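Local coordinates for mandelate racemase/muconate lactonizing enzyme family protein (Roseovarius nubinhibens ISM, PDB 3U4F) that binds magnesium in the barrel of an enolase-superfamily fold and probably acts as a hydro-lyase or racemase on a carboxylic-acid substrate, as relatives do, at residues A[227-233]-A[251-257]; A[274-280]-A[302-308]; A[294-298]-A[324-328]. All coordinates share one frame; numbering follows the deposited sequence.

Contact 1 (A[227-233]-A[251-257]). With MG (magnesium ion), chain E; GAI (guanidine), chain F.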
loop_
_atom_site.group_PDB
_atom_site.type_symbol
_atom_site.label_atom_id
_atom_site.label_comp_id
_atom_site.label_asym_id
_atom_site.label_seq_id
_atom_site.Cartn_x
_atom_site.Cartn_y
_atom_site.Cartn_z
ATOM N N PHE A 227 -31.950 -10.952 6.638
ATOM C CA PHE A 227 -30.480 -10.990 6.702
ATOM C C PHE A 227 -29.959 -10.169 7.884
ATOM O O PHE A 227 -30.594 -9.193 8.330
ATOM C CB PHE A 227 -29.840 -10.521 5.390
ATOM C CG PHE A 227 -29.780 -11.570 4.315
ATOM C CD1 PHE A 227 -30.956 -12.138 3.771
ATOM C CD2 PHE A 227 -28.541 -11.957 3.792
ATOM C CE1 PHE A 227 -30.887 -13.082 2.725
ATOM C CE2 PHE A 227 -28.453 -12.905 2.764
ATOM C CZ PHE A 227 -29.626 -13.465 2.224
ATOM N N SER A 228 -28.793 -10.550 8.411
ATOM C CA SER A 228 -28.281 -9.909 9.617
ATOM C C SER A 228 -26.881 -9.289 9.500
ATOM O O SER A 228 -26.339 -8.797 10.507
ATOM C CB SER A 228 -28.317 -10.891 10.801
ATOM O OG SER A 228 -27.762 -12.148 10.397
ATOM N N HIS A 229 -26.335 -9.262 8.272
ATOM C CA HIS A 229 -24.927 -8.872 8.069
ATOM C C HIS A 229 -24.795 -8.487 6.587
ATOM O O HIS A 229 -25.056 -9.309 5.707
ATOM C CB HIS A 229 -24.062 -10.102 8.442
ATOM C CG HIS A 229 -22.600 -9.989 8.124
ATOM N ND1 HIS A 229 -21.626 -10.068 9.098
ATOM C CD2 HIS A 229 -21.943 -9.864 6.946
ATOM C CE1 HIS A 229 -20.430 -9.990 8.537
ATOM N NE2 HIS A 229 -20.596 -9.866 7.230
ATOM N N PHE A 230 -24.405 -7.248 6.334
ATOM C CA PHE A 230 -24.285 -6.698 4.972
ATOM C C PHE A 230 -22.868 -6.141 4.857
ATOM O O PHE A 230 -22.547 -5.053 5.373
ATOM C CB PHE A 230 -25.349 -5.594 4.827
ATOM C CG PHE A 230 -25.441 -4.969 3.457
ATOM C CD1 PHE A 230 -24.882 -5.571 2.341
ATOM C CD2 PHE A 230 -26.171 -3.798 3.302
ATOM C CE1 PHE A 230 -25.018 -4.983 1.063
ATOM C CE2 PHE A 230 -26.319 -3.201 2.023
ATOM C CZ PHE A 230 -25.753 -3.790 0.927
ATOM N N GLU A 231 -22.019 -6.901 4.184
ATOM C CA GLU A 231 -20.598 -6.636 4.165
ATOM C C GLU A 231 -20.164 -5.870 2.914
ATOM O O GLU A 231 -20.588 -6.191 1.824
ATOM C CB GLU A 231 -19.862 -7.966 4.279
ATOM C CG GLU A 231 -18.349 -7.856 4.232
ATOM C CD GLU A 231 -17.692 -9.125 4.738
ATOM O OE1 GLU A 231 -18.397 -9.929 5.423
ATOM O OE2 GLU A 231 -16.471 -9.295 4.474
ATOM N N GLU A 232 -19.315 -4.868 3.133
ATOM C CA GLU A 232 -18.624 -4.095 2.102
ATOM C C GLU A 232 -19.587 -3.618 1.016
ATOM O O GLU A 232 -19.407 -3.920 -0.142
ATOM C CB GLU A 232 -17.430 -4.902 1.528
ATOM C CG GLU A 232 -16.372 -4.060 0.802
ATOM C CD GLU A 232 -15.145 -4.887 0.439
ATOM O OE1 GLU A 232 -14.631 -5.550 1.365
ATOM O OE2 GLU A 232 -14.697 -4.845 -0.748
ATOM N N PRO A 233 -20.649 -2.889 1.407
ATOM C CA PRO A 233 -21.681 -2.514 0.408
ATOM C C PRO A 233 -21.115 -1.636 -0.701
ATOM O O PRO A 233 -21.539 -1.737 -1.866
ATOM C CB PRO A 233 -22.696 -1.685 1.237
ATOM C CG PRO A 233 -21.948 -1.270 2.502
ATOM C CD PRO A 233 -21.018 -2.466 2.775
ATOM N N ILE A 251 -29.889 -3.104 9.487
ATOM C CA ILE A 251 -29.012 -4.290 9.355
ATOM C C ILE A 251 -27.556 -3.857 9.626
ATOM O O ILE A 251 -27.171 -2.742 9.260
ATOM C CB ILE A 251 -29.183 -4.985 7.969
ATOM C CG1 ILE A 251 -28.360 -6.296 7.875
ATOM C CG2 ILE A 251 -28.937 -3.978 6.810
ATOM C CD1 ILE A 251 -28.761 -7.184 6.676
ATOM N N ASP A 252 -26.777 -4.707 10.308
ATOM C CA ASP A 252 -25.348 -4.454 10.519
ATOM C C ASP A 252 -24.659 -4.366 9.166
ATOM O O ASP A 252 -24.803 -5.276 8.325
ATOM C CB ASP A 252 -24.670 -5.598 11.301
ATOM C CG ASP A 252 -24.926 -5.545 12.805
ATOM O OD1 ASP A 252 -25.349 -4.493 13.338
ATOM O OD2 ASP A 252 -24.674 -6.578 13.458
ATOM N N VAL A 253 -23.913 -3.286 8.988
ATOM C CA VAL A 253 -23.017 -3.084 7.836
ATOM C C VAL A 253 -21.589 -3.285 8.376
ATOM O O VAL A 253 -21.229 -2.789 9.458
ATOM C CB VAL A 253 -23.193 -1.675 7.217
ATOM C CG1 VAL A 253 -22.074 -1.328 6.186
ATOM C CG2 VAL A 253 -24.591 -1.526 6.569
ATOM N N THR A 254 -20.794 -4.033 7.619
ATOM C CA THR A 254 -19.534 -4.582 8.129
ATOM C C THR A 254 -18.452 -4.347 7.077
ATOM O O THR A 254 -18.754 -4.234 5.887
ATOM C CB THR A 254 -19.682 -6.081 8.480
ATOM O OG1 THR A 254 -19.633 -6.885 7.301
ATOM C CG2 THR A 254 -21.054 -6.359 9.187
ATOM N N GLY A 255 -17.203 -4.219 7.512
ATOM C CA GLY A 255 -16.117 -4.165 6.535
ATOM C C GLY A 255 -14.760 -3.999 7.179
ATOM O O GLY A 255 -14.652 -3.920 8.414
ATOM N N GLY A 256 -13.738 -3.955 6.315
ATOM C CA GLY A 256 -12.374 -3.619 6.703
ATOM C C GLY A 256 -11.332 -4.634 6.243
ATOM O O GLY A 256 -10.156 -4.457 6.542
ATOM N N GLU A 257 -11.736 -5.679 5.519
ATOM C CA GLU A 257 -10.803 -6.750 5.195
ATOM C C GLU A 257 -9.589 -6.296 4.396
ATOM O O GLU A 257 -8.522 -6.876 4.576
ATOM C CB GLU A 257 -11.479 -7.933 4.519
ATOM C CG GLU A 257 -11.948 -7.664 3.089
ATOM C CD GLU A 257 -12.883 -8.735 2.646
ATOM O OE1 GLU A 257 -13.910 -8.964 3.350
ATOM O OE2 GLU A 257 -12.595 -9.335 1.591
HETATM MG MG MG E . -15.662 -9.721 2.604
HETATM C C GAI F . -15.045 -12.189 2.221
HETATM N N1 GAI F . -14.807 -13.465 2.062
HETATM N N2 GAI F . -14.856 -11.228 1.247
HETATM N N3 GAI F . -15.456 -11.723 3.412
HETATM O O HOH W 1 -24.590 -9.015 12.465
HETATM O O HOH W 2 -28.003 -6.857 11.872
HETATM O O HOH W 3 -14.257 -3.766 3.602
HETATM O O HOH W 4 -15.900 -8.089 1.496
#
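Two neighbouring parallel strands, 229-231 and 253-255, meet here in the wall of the TIM barrel of an enolase-superfamily fold; they are joined through helix 239-248 as a beta-alpha-beta unit, and their carboxylate-bearing ends share a magnesium ion. The pairing is evident from the alternating backbone bonds F230 N to D252 O (2.8 Å), T254 N to F230 O and E232 N to T254 O, the last almost straight at 177°. F230 and V253 point to the helix-covered face, where P233 CG meets V253 CG1 at 3.7 Å. E231 and T254 lie on the other face, toward the barrel interior.

There T254 CG2 sits over one face of the H229 ring, 3.8 Å from its centroid and 15° off the normal, a CH-pi contact. T254 OG1 takes its hydrogen-bond partner from outside, Q278. H229 NE2 donates in its ring plane to the anti side of E231 OE1 (2.8 Å, 170°), and K167 forms a salt bridge with the same oxygen. The other oxygen, E231 OE2, binds the magnesium at 2.1 Å. E257 OE1 binds it at 2.0 Å from the second segment, the two side chains crossing at about a right angle; D205, two guanidine nitrogens and a water complete the shell.

E231 OE2 and E257 OE1 are 2.8 Å apart, a closeness of two acceptors that the cation explains. With H229, K167 and Q278 gathered on E231 OE1 and K94 of the second subunit paired with E257 OE2, both metal ligands are held by second-shell partners that probably offset some of their negative charge.

Contact 2 (A[274-280]-A[302-308]). With GAI (guanidine), chain F.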
loop_
_atom_site.group_PDB
_atom_site.type_symbol
_atom_site.label_atom_id
_atom_site.label_comp_id
_atom_site.label_asym_id
_atom_site.label_seq_id
_atom_site.Cartn_x
_atom_site.Cartn_y
_atom_site.Cartn_z
ATOM N N VAL A 274 -18.807 1.628 10.096
ATOM C CA VAL A 274 -19.379 0.290 10.063
ATOM C C VAL A 274 -19.843 -0.112 11.476
ATOM O O VAL A 274 -19.397 0.468 12.469
ATOM C CB VAL A 274 -18.389 -0.809 9.524
ATOM C CG1 VAL A 274 -18.016 -0.576 8.064
ATOM C CG2 VAL A 274 -17.123 -0.861 10.367
ATOM N N ASP A 275 -20.712 -1.120 11.528
ATOM C CA ASP A 275 -21.233 -1.675 12.783
ATOM C C ASP A 275 -20.387 -2.807 13.335
ATOM O O ASP A 275 -20.393 -3.038 14.542
ATOM C CB ASP A 275 -22.656 -2.167 12.561
ATOM C CG ASP A 275 -23.572 -1.057 12.034
ATOM O OD1 ASP A 275 -23.807 -0.054 12.774
ATOM O OD2 ASP A 275 -23.984 -1.154 10.862
ATOM N N VAL A 276 -19.686 -3.515 12.448
ATOM C CA VAL A 276 -18.804 -4.629 12.825
ATOM C C VAL A 276 -17.501 -4.437 12.021
ATOM O O VAL A 276 -17.563 -4.219 10.817
ATOM C CB VAL A 276 -19.419 -5.966 12.426
ATOM C CG1 VAL A 276 -18.494 -7.140 12.810
ATOM C CG2 VAL A 276 -20.805 -6.181 13.066
ATOM N N VAL A 277 -16.347 -4.529 12.676
ATOM C CA VAL A 277 -15.075 -4.404 11.959
ATOM C C VAL A 277 -14.517 -5.775 11.551
ATOM O O VAL A 277 -14.655 -6.765 12.290
ATOM C CB VAL A 277 -14.033 -3.555 12.737
ATOM C CG1 VAL A 277 -14.606 -2.170 13.050
ATOM C CG2 VAL A 277 -13.623 -4.217 14.053
ATOM N N GLN A 278 -13.870 -5.824 10.390
ATOM C CA GLN A 278 -13.467 -7.102 9.811
ATOM C C GLN A 278 -12.006 -7.088 9.314
ATOM O O GLN A 278 -11.757 -7.329 8.160
ATOM C CB GLN A 278 -14.398 -7.491 8.658
ATOM C CG GLN A 278 -15.836 -7.626 9.122
ATOM C CD GLN A 278 -16.687 -8.179 8.029
ATOM O OE1 GLN A 278 -17.060 -7.447 7.126
ATOM N NE2 GLN A 278 -17.006 -9.483 8.096
ATOM N N PRO A 279 -11.049 -6.895 10.220
ATOM C CA PRO A 279 -9.633 -7.024 9.807
ATOM C C PRO A 279 -9.308 -8.455 9.305
ATOM O O PRO A 279 -9.975 -9.424 9.686
ATOM C CB PRO A 279 -8.866 -6.734 11.102
ATOM C CG PRO A 279 -9.826 -7.098 12.203
ATOM C CD PRO A 279 -11.185 -6.648 11.663
ATOM N N ASP A 280 -8.326 -8.568 8.419
ATOM C CA ASP A 280 -7.787 -9.878 8.045
ATOM C C ASP A 280 -6.451 -9.852 8.751
ATOM O O ASP A 280 -5.671 -8.921 8.551
ATOM C CB ASP A 280 -7.599 -9.974 6.520
ATOM C CG ASP A 280 -6.932 -11.285 6.081
ATOM O OD1 ASP A 280 -7.588 -12.122 5.434
ATOM O OD2 ASP A 280 -5.725 -11.466 6.379
ATOM N N LEU A 302 -17.702 -1.762 19.251
ATOM C CA LEU A 302 -17.940 -2.459 17.998
ATOM C C LEU A 302 -17.362 -3.855 18.090
ATOM O O LEU A 302 -16.224 -4.020 18.559
ATOM C CB LEU A 302 -17.237 -1.750 16.848
ATOM C CG LEU A 302 -17.860 -0.599 16.044
ATOM C CD1 LEU A 302 -19.136 0.033 16.611
ATOM C CD2 LEU A 302 -16.813 0.411 15.538
ATOM N N PRO A 303 -18.115 -4.853 17.627
ATOM C CA PRO A 303 -17.543 -6.202 17.573
ATOM C C PRO A 303 -16.579 -6.411 16.412
ATOM O O PRO A 303 -16.598 -5.647 15.431
ATOM C CB PRO A 303 -18.755 -7.116 17.381
ATOM C CG PRO A 303 -19.833 -6.236 16.864
ATOM C CD PRO A 303 -19.535 -4.819 17.234
ATOM N N VAL A 304 -15.803 -7.488 16.522
ATOM C CA VAL A 304 -14.736 -7.819 15.574
ATOM C C VAL A 304 -15.014 -9.199 14.986
ATOM O O VAL A 304 -15.045 -10.207 15.701
ATOM C CB VAL A 304 -13.359 -7.793 16.247
ATOM C CG1 VAL A 304 -12.267 -8.196 15.230
ATOM C CG2 VAL A 304 -13.072 -6.416 16.884
ATOM N N THR A 305 -15.263 -9.233 13.685
ATOM C CA THR A 305 -15.557 -10.478 12.974
ATOM C C THR A 305 -14.578 -10.551 11.799
ATOM O O THR A 305 -14.872 -10.075 10.713
ATOM C CB THR A 305 -17.039 -10.499 12.484
ATOM O OG1 THR A 305 -17.891 -10.475 13.632
ATOM C CG2 THR A 305 -17.345 -11.773 11.720
ATOM N N PRO A 306 -13.394 -11.136 12.028
ATOM C CA PRO A 306 -12.326 -11.027 11.014
ATOM C C PRO A 306 -12.632 -11.737 9.709
ATOM O O PRO A 306 -13.461 -12.633 9.656
ATOM C CB PRO A 306 -11.122 -11.692 11.711
ATOM C CG PRO A 306 -11.371 -11.453 13.157
ATOM C CD PRO A 306 -12.882 -11.733 13.261
ATOM N N HIS A 307 -11.923 -11.327 8.656
ATOM C CA HIS A 307 -12.023 -11.940 7.366
ATOM C C HIS A 307 -11.015 -13.071 7.336
ATOM O O HIS A 307 -9.862 -12.938 7.761
ATOM C CB HIS A 307 -11.654 -10.885 6.311
ATOM C CG HIS A 307 -11.358 -11.440 4.956
ATOM N ND1 HIS A 307 -10.075 -11.736 4.541
ATOM C CD2 HIS A 307 -12.167 -11.697 3.901
ATOM C CE1 HIS A 307 -10.112 -12.161 3.285
ATOM N NE2 HIS A 307 -11.367 -12.146 2.876
ATOM N N CYS A 308 -11.436 -14.196 6.821
ATOM C CA CYS A 308 -10.457 -15.249 6.557
ATOM C C CYS A 308 -11.072 -16.082 5.514
ATOM O O CYS A 308 -12.056 -16.769 5.794
ATOM C CB CYS A 308 -10.052 -16.065 7.816
ATOM S SG CYS A 308 -11.243 -16.401 9.050
HETATM C C GAI F . -15.045 -12.189 2.221
HETATM N N1 GAI F . -14.807 -13.465 2.062
HETATM N N2 GAI F . -14.856 -11.228 1.247
HETATM N N3 GAI F . -15.456 -11.723 3.412
#
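H307 and D280 meet obliquely, carboxylate and imidazole planes 44° apart, yet the bond between them lies near the ring plane and uses a lone pair of the carboxylate. H307 ND1 donates to D280 OD1 at 2.7 Å, the acceptor lying only 8° out of the ring plane and using its anti lone pair, away from OD2. D280 sends CG anti to its own backbone nitrogen (chi1 175°), which swings the carboxylate across to the ring; OD2 is left to cap the following helix at the backbone N of Y283. The other edge of the imidazole faces the guanidine, with H307 CD2 3.3 Å from its N3.

Behind this pair the backbones of V277 and V304 form a single bridge: V277 N donates to P303 O and T305 N to V277 O (2.9 Å), both nearly in line with the carbonyl. H307 N then reaches P279 O from above the carbonyl plane.

The side chains divide between the two sides of this pairing. V277 CG2 touches V304 CG2 at 3.6 Å, the two crossing obliquely, while V304 CG1 meets the P279 ring at about a right angle; A297 of helix 287-299 covers this apolar patch. On the other side V276 CG1 packs 3.5 Å from T305 OG1. Q278 lays its CG 3.1 Å from T305 O; its NE2 gives that oxygen a weak bond and also donates to E231, while OE1 bonds T254.

A histidine held by an aspartate just past the preceding barrel strand, with its other edge turned to the ligand, matches the His-Asp pair known from the mandelate racemase branch of the enolase superfamily and is consistent with a similar role here.

Contact 3 (A[294-298]-A[324-328])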
loop_
_atom_site.group_PDB
_atom_site.type_symbol
_atom_site.label_atom_id
_atom_site.label_comp_id
_atom_site.label_asym_id
_atom_site.label_seq_id
_atom_site.Cartn_x
_atom_site.Cartn_y
_atom_site.Cartn_z
ATOM N N ALA A 294 -8.734 -4.371 17.287
ATOM C CA ALA A 294 -9.769 -4.886 18.192
ATOM C C ALA A 294 -9.946 -3.961 19.380
ATOM O O ALA A 294 -11.079 -3.731 19.825
ATOM C CB ALA A 294 -9.416 -6.299 18.692
ATOM N N ARG A 295 -8.834 -3.456 19.928
ATOM C CA ARG A 295 -8.927 -2.530 21.087
ATOM C C ARG A 295 -9.583 -1.190 20.729
ATOM O O ARG A 295 -10.382 -0.671 21.513
ATOM C CB ARG A 295 -7.575 -2.295 21.750
ATOM C CG ARG A 295 -7.093 -3.481 22.590
ATOM C CD ARG A 295 -5.672 -3.222 23.131
ATOM N NE ARG A 295 -4.894 -4.470 23.129
ATOM C CZ ARG A 295 -3.760 -4.669 22.448
ATOM N NH1 ARG A 295 -3.208 -3.698 21.721
ATOM N NH2 ARG A 295 -3.161 -5.849 22.531
HETATM N N MSE A 296 -9.237 -0.620 19.562
HETATM C CA MSE A 296 -9.941 0.581 19.078
HETATM C C MSE A 296 -11.450 0.324 18.943
HETATM O O MSE A 296 -12.282 1.153 19.376
HETATM C CB MSE A 296 -9.411 1.015 17.705
HETATM C CG MSE A 296 -7.955 1.438 17.684
HETATM SE SE MSE A 296 -7.574 1.986 15.822
HETATM C CE MSE A 296 -5.791 1.160 15.579
ATOM N N ALA A 297 -11.789 -0.815 18.341
ATOM C CA ALA A 297 -13.192 -1.229 18.191
ATOM C C ALA A 297 -13.885 -1.428 19.547
ATOM O O ALA A 297 -15.046 -1.012 19.746
ATOM C CB ALA A 297 -13.279 -2.520 17.344
ATOM N N GLU A 298 -13.164 -2.030 20.489
ATOM C CA GLU A 298 -13.697 -2.283 21.827
ATOM C C GLU A 298 -14.104 -0.964 22.536
ATOM O O GLU A 298 -15.173 -0.880 23.159
ATOM C CB GLU A 298 -12.648 -3.027 22.657
ATOM C CG GLU A 298 -13.091 -3.386 24.088
ATOM C CD GLU A 298 -11.950 -3.976 24.911
ATOM O OE1 GLU A 298 -10.855 -4.295 24.357
ATOM O OE2 GLU A 298 -12.159 -4.131 26.123
ATOM N N ALA A 324 -10.072 -15.136 22.246
ATOM C CA ALA A 324 -9.416 -14.268 23.225
ATOM C C ALA A 324 -10.020 -12.898 23.378
ATOM O O ALA A 324 -10.116 -12.411 24.497
ATOM C CB ALA A 324 -7.883 -14.151 22.955
ATOM N N ILE A 325 -10.418 -12.246 22.282
ATOM C CA ILE A 325 -10.755 -10.820 22.414
ATOM C C ILE A 325 -12.124 -10.640 23.087
ATOM O O ILE A 325 -13.036 -11.418 22.848
ATOM C CB ILE A 325 -10.686 -10.072 21.058
ATOM C CG1 ILE A 325 -11.609 -10.729 20.037
ATOM C CG2 ILE A 325 -9.230 -10.059 20.558
ATOM C CD1 ILE A 325 -11.902 -9.836 18.832
ATOM N N PRO A 326 -12.262 -9.618 23.936
ATOM C CA PRO A 326 -13.528 -9.533 24.690
ATOM C C PRO A 326 -14.693 -9.090 23.793
ATOM O O PRO A 326 -15.867 -9.339 24.118
ATOM C CB PRO A 326 -13.227 -8.469 25.758
ATOM C CG PRO A 326 -12.103 -7.641 25.202
ATOM C CD PRO A 326 -11.267 -8.625 24.380
ATOM N N ASN A 327 -14.371 -8.435 22.677
ATOM C CA ASN A 327 -15.385 -7.975 21.733
ATOM C C ASN A 327 -15.426 -8.820 20.442
ATOM O O ASN A 327 -15.657 -8.291 19.342
ATOM C CB ASN A 327 -15.214 -6.473 21.415
ATOM C CG ASN A 327 -13.843 -6.143 20.797
ATOM O OD1 ASN A 327 -12.851 -6.788 21.094
ATOM N ND2 ASN A 327 -13.797 -5.131 19.948
ATOM N N ALA A 328 -15.225 -10.128 20.572
ATOM C CA ALA A 328 -15.389 -11.051 19.432
ATOM C C ALA A 328 -16.773 -10.939 18.832
ATOM O O ALA A 328 -17.767 -10.855 19.575
ATOM C CB ALA A 328 -15.122 -12.492 19.864
HETATM O O HOH W 5 -10.244 -5.865 22.183
#
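N327 holds CG in the position between its backbone N and carbonyl carbon (chi1 60°), which sends the carboxamide toward helix 287-299, while E298 keeps CG anti to its backbone N (chi1 -179°) and runs extended out to P326. The two groups join the helix to a type I beta turn, I325 to A328, in the loop ahead of strand 332-335 on the outer layer of the TIM barrel.

The amide supplies the direct polar link: N327 ND2 donates to A294 O at 3.1 Å, with an N-H...O angle of 144° and the donor tilted from the carbonyl plane. A294 O already accepts the helical bond from E298 N at 2.8 Å, so one carbonyl serves two donors. This explains why ND2 also stands close to E298 N, although two donors cannot bond to each other. The same nitrogen has its stronger partner in L302 O, so the carboxamide spans the helix and the segment that follows it. Putting an alanine here would probably leave L302 O without this donor, strip A294 O of its second bond and open a gap beside the A297 methyl.

Close packing flanks the amide. A294 CB faces I325 CG2 at 4.2 Å, an apolar pair, and A297 CB lies 3.7 Å from N327 ND2. At the exposed rim the E298 side chain crosses that of P326 at about a right angle, E298 OE2 coming within 3.6 Å of P326 CG. Beside it a water bridges the segments, donating one proton to E298 OE1 at 2.8 Å and the other to N327 OD1 at 3.0 Å.

In the fold
Contact 1 closes before the others open, while the segments of contacts 2 and 3 alternate along the chain. Contacts 1 and 2 have centres 9 Å apart and share one sheet, strand 253-255 lying beside 276-277; V253 O to D275 N (2.7 Å) and T254 OG1 to Q278 OE1 (2.6 Å) are probable hydrogen bonds between them. They also meet at the ligand, where E257 OE1 packs 3.3 Å from H307 CD2 and both contacts touch the guanidine. Contact 3 backs contact 2 from outside, centres 10 Å apart, through probable bonds L302 N to A297 O and V304 N to N327 O. It does not touch contact 1, whose nearest atoms are about 9 Å away.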